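Local coordinates for protein dihydroorotase (Campylobacter jejuni subsp. jejuni, PDB 3PNU) that probably catalyses the reversible, zinc-dependent cyclisation of carbamoyl aspartate to dihydroorotate in pyrimidine biosynthesis, as a homodimeric TIM-barrel hydrolase, at residues L37-M42 and P61-P66; M78-A83 and F89-T94. All blocks are in the same frame, centred on the assembly; numbering follows the deposited sequence.

Interaction 1: L37-M42 and P61-P66; sequences LRDNQM and PNLIPP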
ATOM      1  N   LEU A  37      14.362  -6.225  19.312  1.00 48.42           N
ATOM      2  CA  LEU A  37      14.879  -5.309  20.346  1.00 49.75           C
ATOM      3  C   LEU A  37      16.045  -4.447  19.853  1.00 51.69           C
ATOM      4  O   LEU A  37      16.598  -3.637  20.605  1.00 50.33           O
ATOM      5  CB  LEU A  37      15.363  -6.108  21.563  1.00 49.28           C
ATOM      6  CG  LEU A  37      14.331  -6.803  22.439  1.00 48.22           C
ATOM      7  CD1 LEU A  37      15.041  -7.588  23.563  1.00 42.65           C
ATOM      8  CD2 LEU A  37      13.355  -5.790  22.998  1.00 45.37           C
ATOM      9  N   ARG A  38      16.436  -4.640  18.599  1.00 53.56           N
ATOM     10  CA  ARG A  38      17.521  -3.864  18.004  1.00 54.78           C
ATOM     11  C   ARG A  38      18.820  -4.003  18.814  1.00 56.58           C
ATOM     12  O   ARG A  38      19.184  -5.116  19.212  1.00 57.22           O
ATOM     13  CB  ARG A  38      17.106  -2.398  17.860  1.00 54.36           C
ATOM     14  CG  ARG A  38      15.816  -2.184  17.085  1.00 55.18           C
ATOM     15  CD  ARG A  38      15.840  -2.871  15.702  1.00 56.65           C
ATOM     16  NE  ARG A  38      14.613  -2.577  14.972  1.00 58.91           N
ATOM     17  CZ  ARG A  38      14.216  -3.209  13.873  1.00 60.06           C
ATOM     18  NH1 ARG A  38      14.935  -4.203  13.370  1.00 58.00           N
ATOM     19  NH2 ARG A  38      13.078  -2.852  13.288  1.00 61.82           N
ATOM     20  N   ASP A  39      19.527  -2.898  19.061  1.00 57.64           N
ATOM     21  CA  ASP A  39      20.777  -2.998  19.803  1.00 58.12           C
ATOM     22  C   ASP A  39      21.258  -1.649  20.310  1.00 58.91           C
ATOM     23  O   ASP A  39      20.614  -0.626  20.101  1.00 58.49           O
ATOM     24  CB  ASP A  39      21.855  -3.598  18.894  1.00 57.73           C
ATOM     25  CG  ASP A  39      22.930  -4.316  19.670  1.00 57.76           C
ATOM     26  OD1 ASP A  39      22.863  -4.277  20.913  1.00 58.03           O
ATOM     27  OD2 ASP A  39      23.820  -4.944  19.045  1.00 57.54           O
ATOM     28  N   ASN A  40      22.392  -1.678  21.005  1.00 60.18           N
ATOM     29  CA  ASN A  40      23.048  -0.481  21.484  1.00 59.74           C
ATOM     30  C   ASN A  40      22.055   0.411  22.201  1.00 60.09           C
ATOM     31  O   ASN A  40      21.319  -0.065  23.063  1.00 60.15           O
ATOM     32  CB  ASN A  40      23.706   0.234  20.303  1.00 59.88           C
ATOM     33  CG  ASN A  40      24.575  -0.692  19.475  1.00 61.61           C
ATOM     34  OD1 ASN A  40      25.173  -1.644  19.988  1.00 63.28           O
ATOM     35  ND2 ASN A  40      24.652  -0.416  18.179  1.00 68.77           N
ATOM     36  N   GLN A  41      21.997   1.687  21.827  1.00 59.57           N
ATOM     37  CA  GLN A  41      21.123   2.639  22.507  1.00 60.22           C
ATOM     38  C   GLN A  41      19.626   2.379  22.319  1.00 59.17           C
ATOM     39  O   GLN A  41      18.834   2.609  23.235  1.00 58.93           O
ATOM     40  CB  GLN A  41      21.508   4.080  22.126  1.00 61.10           C
ATOM     41  CG  GLN A  41      22.872   4.533  22.727  1.00 64.31           C
ATOM     42  CD  GLN A  41      24.103   3.840  22.136  1.00 65.93           C
ATOM     43  OE1 GLN A  41      24.225   3.694  20.921  1.00 70.53           O
ATOM     44  NE2 GLN A  41      25.039   3.448  23.002  1.00 67.38           N
ATOM     45  N   MET A  42      19.243   1.895  21.143  1.00 58.93           N
ATOM     46  CA  MET A  42      17.832   1.599  20.866  1.00 58.43           C
ATOM     47  C   MET A  42      17.314   0.508  21.826  1.00 57.08           C
ATOM     48  O   MET A  42      16.212   0.599  22.384  1.00 54.21           O
ATOM     49  CB  MET A  42      17.651   1.161  19.395  1.00 58.71           C
ATOM     50  CG  MET A  42      16.194   0.813  19.023  1.00 56.19           C
ATOM     51  SD  MET A  42      15.024   2.176  19.159  1.00 54.79           S
ATOM     52  CE  MET A  42      15.575   3.184  17.766  1.00 48.44           C
ATOM     53  N   PRO A  61      17.154 -12.263  15.446  1.00 42.23           N
ATOM     54  CA  PRO A  61      18.548 -11.968  15.269  1.00 44.53           C
ATOM     55  C   PRO A  61      18.900 -11.090  14.077  1.00 47.09           C
ATOM     56  O   PRO A  61      20.070 -11.082  13.663  1.00 48.46           O
ATOM     57  CB  PRO A  61      19.117 -13.363  15.000  1.00 44.92           C
ATOM     58  CG  PRO A  61      18.036 -14.029  14.167  1.00 42.73           C
ATOM     59  CD  PRO A  61      16.736 -13.323  14.509  1.00 42.40           C
ATOM     60  N   ASN A  62      17.928 -10.368  13.520  1.00 48.28           N
ATOM     61  CA  ASN A  62      18.201  -9.548  12.329  1.00 49.44           C
ATOM     62  C   ASN A  62      18.948  -8.258  12.667  1.00 49.90           C
ATOM     63  O   ASN A  62      18.434  -7.152  12.495  1.00 48.00           O
ATOM     64  CB  ASN A  62      16.908  -9.268  11.530  1.00 48.57           C
ATOM     65  CG  ASN A  62      15.906  -8.464  12.308  1.00 47.73           C
ATOM     66  OD1 ASN A  62      15.835  -8.566  13.524  1.00 47.20           O
ATOM     67  ND2 ASN A  62      15.113  -7.653  11.608  1.00 50.29           N
ATOM     68  N   LEU A  63      20.164  -8.426  13.178  1.00 52.57           N
ATOM     69  CA  LEU A  63      21.034  -7.308  13.511  1.00 55.10           C
ATOM     70  C   LEU A  63      22.024  -7.116  12.372  1.00 55.65           C
ATOM     71  O   LEU A  63      22.120  -7.957  11.471  1.00 55.86           O
ATOM     72  CB  LEU A  63      21.815  -7.579  14.810  1.00 55.83           C
ATOM     73  CG  LEU A  63      21.034  -7.713  16.111  1.00 56.06           C
ATOM     74  CD1 LEU A  63      21.994  -8.059  17.235  1.00 55.77           C
ATOM     75  CD2 LEU A  63      20.261  -6.435  16.420  1.00 54.58           C
ATOM     76  N   ILE A  64      22.768  -6.014  12.429  1.00 57.14           N
ATOM     77  CA  ILE A  64      23.770  -5.695  11.423  1.00 57.45           C
ATOM     78  C   ILE A  64      25.135  -5.732  12.096  1.00 58.68           C
ATOM     79  O   ILE A  64      25.474  -4.833  12.861  1.00 58.75           O
ATOM     80  CB  ILE A  64      23.566  -4.294  10.864  1.00 58.31           C
ATOM     81  CG1 ILE A  64      22.094  -4.068  10.491  1.00 57.88           C
ATOM     82  CG2 ILE A  64      24.499  -4.072   9.673  1.00 57.77           C
ATOM     83  CD1 ILE A  64      21.771  -2.630  10.151  1.00 58.13           C
ATOM     84  N   PRO A  65      25.911  -6.790  11.851  1.00 59.86           N
ATOM     85  CA  PRO A  65      25.598  -7.948  11.018  1.00 61.13           C
ATOM     86  C   PRO A  65      24.697  -8.915  11.778  1.00 62.38           C
ATOM     87  O   PRO A  65      24.548  -8.791  12.995  1.00 63.19           O
ATOM     88  CB  PRO A  65      26.967  -8.574  10.754  1.00 61.98           C
ATOM     89  CG  PRO A  65      27.783  -8.227  11.963  1.00 61.23           C
ATOM     90  CD  PRO A  65      27.182  -6.957  12.568  1.00 59.86           C
ATOM     91  N   PRO A  66      24.094  -9.876  11.073  1.00 63.44           N
ATOM     92  CA  PRO A  66      23.190 -10.785  11.768  1.00 63.59           C
ATOM     93  C   PRO A  66      23.895 -11.810  12.656  1.00 62.34           C
ATOM     94  O   PRO A  66      24.956 -12.330  12.303  1.00 62.72           O
ATOM     95  CB  PRO A  66      22.428 -11.476  10.620  1.00 64.02           C
ATOM     96  CG  PRO A  66      22.858 -10.746   9.344  1.00 65.26           C
ATOM     97  CD  PRO A  66      24.194 -10.193   9.642  1.00 63.59           C
TER
HETATM   98  O   HOH W   1      12.664  -6.014  11.685  1.00 31.68           O
HETATM   99  O   HOH W   2      15.933  -6.674  16.137  1.00 41.74           O
HETATM  100  O   HOH W   3      17.275  -5.705  14.026  1.00 48.21           O
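NH1 of R38 is gripped by two waters, one of which it shares with the N62 side-chain amide. Water 3, 2.9 Å from R38 NH1 and in the guanidinium plane at its edge, also lies against the backbone O of N62; water 1 accepts weakly from R38 NH1 and from N62 ND2 at 2.9 Å. Residues 37-39 and 61-66 lie in loops after strands 31-35 and 56-59 of a TIM barrel, the first running into helix 40-51, and R38 and N62 are predicted to bind the substrate. No direct hydrogen bond joins the two segments: R38 NH1 and N62 ND2, both donors, are 3.9 Å apart, with the guanidinium and amide planes 40° from each other. Water 2 forms another bridge, accepting from the backbone N of R38 and donating to N62 OD1, each at 3.2 Å. The R38 chain starts away from the other loop, and its bend at chi2 (-53°) brings the guanidinium back; P264 O takes NH2. N62 centres an inverse gamma turn, L63 N bonding to P61 O, and its amide meets T124 O through ND2 and, weakly, H36 ND1 through OD1. L63 lays its two methyls against polar groups, crossing D39 at about a right angle. The D39 carboxylate is salt-bridged to R79 through OD2, which lies 4.0 Å from L63 CD1, while L63 CD2 packs 3.3 Å from R38 O.

Interaction 2: M78-A83 and F89-T94; sequences MRILKA and FTPLMT
This is apolar helix-on-strand packing inside a beta-alpha-beta crossover of the TIM barrel, where helix 70-84 lies against strand 90-93, the strand it leads into. The axes of the short segments approach to 9.4 Å and their directions differ by 158°, close to antiparallel, as follows when the chain reverses between helix and strand. The backbones are nearest at I80 and P91, whose CA atoms are 7.6 Å apart, and no hydrogen bond crosses the interface. I80 points at the strand and uses both branches. CG2, anti to the backbone N, meets P91 CB at 4.1 Å, the two side chains sliding past each other in opposite directions. The other branch is extended (chi2 172°), and its CD1 reaches M93 tip to tip, 4.0 Å from SD. The M93 chain folds at chi2 and again at chi3 (-70°), a curl that sets CE beside CD1 of I80 as well, at 4.0 Å. One helix position on, L81, the exposed member of an otherwise buried contact, crosses P91 at about a right angle and sets CD2 at the CD-CG edge of the ring, 4.0 Å from P91 CD; CD2 approaches the carbonyl O of F89 more loosely. The F89 side chain touches C84 of the helix, A57 of strand 56-59 and A51 of helix 40-51. I59 of strand 56-59 touches both P91 and I80, and I80 also meets L43, so helix 70-84 packs on strands 56-59 and 90-93 and against helix 40-51.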
ATOM      1  N   MET A  78      23.803 -10.596  26.902  1.00 59.32           N
ATOM      2  CA  MET A  78      24.276  -9.807  28.030  1.00 61.51           C
ATOM      3  C   MET A  78      23.721  -8.401  27.912  1.00 59.78           C
ATOM      4  O   MET A  78      23.158  -7.871  28.874  1.00 60.15           O
ATOM      5  CB  MET A  78      25.816  -9.769  28.111  1.00 63.80           C
ATOM      6  CG  MET A  78      26.494 -11.125  28.422  1.00 70.23           C
ATOM      7  SD  MET A  78      25.951 -11.952  29.963  1.00 83.67           S
ATOM      8  CE  MET A  78      26.975 -13.449  29.934  1.00 80.85           C
ATOM      9  N   ARG A  79      23.855  -7.805  26.725  1.00 58.58           N
ATOM     10  CA  ARG A  79      23.361  -6.440  26.510  1.00 57.52           C
ATOM     11  C   ARG A  79      21.869  -6.351  26.814  1.00 56.10           C
ATOM     12  O   ARG A  79      21.419  -5.398  27.439  1.00 55.13           O
ATOM     13  CB  ARG A  79      23.669  -5.929  25.087  1.00 57.85           C
ATOM     14  CG  ARG A  79      25.155  -5.846  24.747  1.00 57.20           C
ATOM     15  CD  ARG A  79      25.432  -4.996  23.486  1.00 56.90           C
ATOM     16  NE  ARG A  79      24.988  -5.611  22.237  1.00 54.50           N
ATOM     17  CZ  ARG A  79      25.718  -6.469  21.528  1.00 55.86           C
ATOM     18  NH1 ARG A  79      26.918  -6.839  21.948  1.00 57.39           N
ATOM     19  NH2 ARG A  79      25.245  -6.982  20.401  1.00 56.86           N
ATOM     20  N   ILE A  80      21.104  -7.355  26.385  1.00 55.93           N
ATOM     21  CA  ILE A  80      19.662  -7.365  26.652  1.00 55.75           C
ATOM     22  C   ILE A  80      19.418  -7.413  28.152  1.00 56.21           C
ATOM     23  O   ILE A  80      18.643  -6.620  28.682  1.00 55.81           O
ATOM     24  CB  ILE A  80      18.911  -8.553  25.978  1.00 55.14           C
ATOM     25  CG1 ILE A  80      19.095  -8.525  24.460  1.00 53.36           C
ATOM     26  CG2 ILE A  80      17.423  -8.481  26.306  1.00 52.44           C
ATOM     27  CD1 ILE A  80      18.575  -9.725  23.753  1.00 53.54           C
ATOM     28  N   LEU A  81      20.083  -8.340  28.834  1.00 57.86           N
ATOM     29  CA  LEU A  81      19.920  -8.479  30.293  1.00 59.70           C
ATOM     30  C   LEU A  81      20.186  -7.178  31.056  1.00 61.44           C
ATOM     31  O   LEU A  81      19.455  -6.850  31.991  1.00 60.83           O
ATOM     32  CB  LEU A  81      20.782  -9.616  30.830  1.00 58.94           C
ATOM     33  CG  LEU A  81      20.315 -11.011  30.407  1.00 58.37           C
ATOM     34  CD1 LEU A  81      21.321 -12.055  30.893  1.00 58.52           C
ATOM     35  CD2 LEU A  81      18.898 -11.314  30.928  1.00 51.09           C
ATOM     36  N   LYS A  82      21.230  -6.444  30.666  1.00 64.33           N
ATOM     37  CA  LYS A  82      21.506  -5.152  31.303  1.00 66.87           C
ATOM     38  C   LYS A  82      20.384  -4.170  31.050  1.00 67.92           C
ATOM     39  O   LYS A  82      19.913  -3.516  31.961  1.00 68.11           O
ATOM     40  CB  LYS A  82      22.790  -4.506  30.780  1.00 67.77           C
ATOM     41  CG  LYS A  82      24.107  -4.977  31.410  1.00 70.45           C
ATOM     42  CD  LYS A  82      25.274  -4.048  30.978  1.00 73.63           C
ATOM     43  CE  LYS A  82      25.042  -2.561  31.395  1.00 73.65           C
ATOM     44  NZ  LYS A  82      26.087  -1.619  30.868  1.00 72.48           N
ATOM     45  N   ALA A  83      19.971  -4.076  29.791  1.00 70.14           N
ATOM     46  CA  ALA A  83      18.934  -3.138  29.365  1.00 71.46           C
ATOM     47  C   ALA A  83      17.599  -3.315  30.082  1.00 72.61           C
ATOM     48  O   ALA A  83      16.829  -2.360  30.209  1.00 72.70           O
ATOM     49  CB  ALA A  83      18.740  -3.244  27.855  1.00 71.68           C
ATOM     50  N   PHE A  89      12.489 -11.251  33.373  1.00 61.22           N
ATOM     51  CA  PHE A  89      12.312 -11.433  31.940  1.00 58.36           C
ATOM     52  C   PHE A  89      13.396 -12.290  31.309  1.00 55.10           C
ATOM     53  O   PHE A  89      14.565 -11.954  31.386  1.00 54.13           O
ATOM     54  CB  PHE A  89      12.311 -10.046  31.287  1.00 58.09           C
ATOM     55  CG  PHE A  89      12.249 -10.076  29.803  1.00 57.42           C
ATOM     56  CD1 PHE A  89      11.048 -10.302  29.157  1.00 53.57           C
ATOM     57  CD2 PHE A  89      13.390  -9.869  29.044  1.00 57.91           C
ATOM     58  CE1 PHE A  89      10.980 -10.328  27.799  1.00 50.97           C
ATOM     59  CE2 PHE A  89      13.326  -9.898  27.671  1.00 55.68           C
ATOM     60  CZ  PHE A  89      12.113 -10.132  27.049  1.00 51.05           C
ATOM     61  N   THR A  90      12.999 -13.390  30.677  1.00 51.95           N
ATOM     62  CA  THR A  90      13.955 -14.273  30.024  1.00 50.63           C
ATOM     63  C   THR A  90      13.910 -14.113  28.492  1.00 50.09           C
ATOM     64  O   THR A  90      12.930 -14.474  27.850  1.00 49.89           O
ATOM     65  CB  THR A  90      13.696 -15.745  30.378  1.00 50.44           C
ATOM     66  OG1 THR A  90      13.737 -15.911  31.803  1.00 52.72           O
ATOM     67  CG2 THR A  90      14.734 -16.651  29.714  1.00 45.88           C
ATOM     68  N   PRO A  91      14.983 -13.577  27.907  1.00 49.92           N
ATOM     69  CA  PRO A  91      15.043 -13.415  26.467  1.00 48.84           C
ATOM     70  C   PRO A  91      15.375 -14.738  25.812  1.00 47.96           C
ATOM     71  O   PRO A  91      16.365 -15.358  26.181  1.00 48.80           O
ATOM     72  CB  PRO A  91      16.200 -12.434  26.285  1.00 49.23           C
ATOM     73  CG  PRO A  91      17.113 -12.718  27.457  1.00 50.11           C
ATOM     74  CD  PRO A  91      16.224 -13.126  28.580  1.00 49.89           C
ATOM     75  N   LEU A  92      14.556 -15.176  24.860  1.00 46.52           N
ATOM     76  CA  LEU A  92      14.794 -16.445  24.176  1.00 44.99           C
ATOM     77  C   LEU A  92      15.547 -16.134  22.890  1.00 44.39           C
ATOM     78  O   LEU A  92      14.984 -15.643  21.926  1.00 45.29           O
ATOM     79  CB  LEU A  92      13.471 -17.146  23.913  1.00 45.12           C
ATOM     80  CG  LEU A  92      12.671 -17.438  25.181  1.00 44.49           C
ATOM     81  CD1 LEU A  92      11.247 -17.839  24.849  1.00 40.56           C
ATOM     82  CD2 LEU A  92      13.362 -18.522  26.001  1.00 44.80           C
ATOM     83  N   MET A  93      16.823 -16.467  22.878  1.00 43.37           N
ATOM     84  CA  MET A  93      17.715 -16.095  21.794  1.00 42.89           C
ATOM     85  C   MET A  93      17.636 -16.949  20.536  1.00 42.48           C
ATOM     86  O   MET A  93      17.336 -18.139  20.597  1.00 41.41           O
ATOM     87  CB  MET A  93      19.170 -16.126  22.308  1.00 42.75           C
ATOM     88  CG  MET A  93      19.383 -15.401  23.635  1.00 41.09           C
ATOM     89  SD  MET A  93      18.958 -13.672  23.570  1.00 44.23           S
ATOM     90  CE  MET A  93      20.294 -13.079  22.507  1.00 39.72           C
ATOM     91  N   THR A  94      17.930 -16.322  19.397  1.00 40.96           N
ATOM     92  CA  THR A  94      17.958 -17.031  18.139  1.00 40.81           C
ATOM     93  C   THR A  94      19.144 -16.617  17.290  1.00 41.88           C
ATOM     94  O   THR A  94      19.672 -15.508  17.417  1.00 42.15           O
ATOM     95  CB  THR A  94      16.728 -16.722  17.257  1.00 40.96           C
ATOM     96  OG1 THR A  94      16.745 -15.329  16.896  1.00 38.06           O
ATOM     97  CG2 THR A  94      15.427 -17.080  17.953  1.00 37.91           C
TER

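Interaction 1 lies in the loops near the metal site, interaction 2 in the barrel wall beside it, and their centres are about 12 Å apart. Three junctions connect them. L37 CD1 packs 3.7 Å from I80 CG2, joining the first loop to the helix that interaction 2 presses on its strand; D39 OD2 meets R79 NH2 at 2.8 Å in a salt bridge; and P61 CD rests 3.1 Å from T94 OG1. The N62 side chain of interaction 1 is about 6 Å from a bound zinc ion. I80 of interaction 2 is about 10 Å, side chain to side chain, from the zinc ligand H36, and touches L37, a predicted substrate-binding residue.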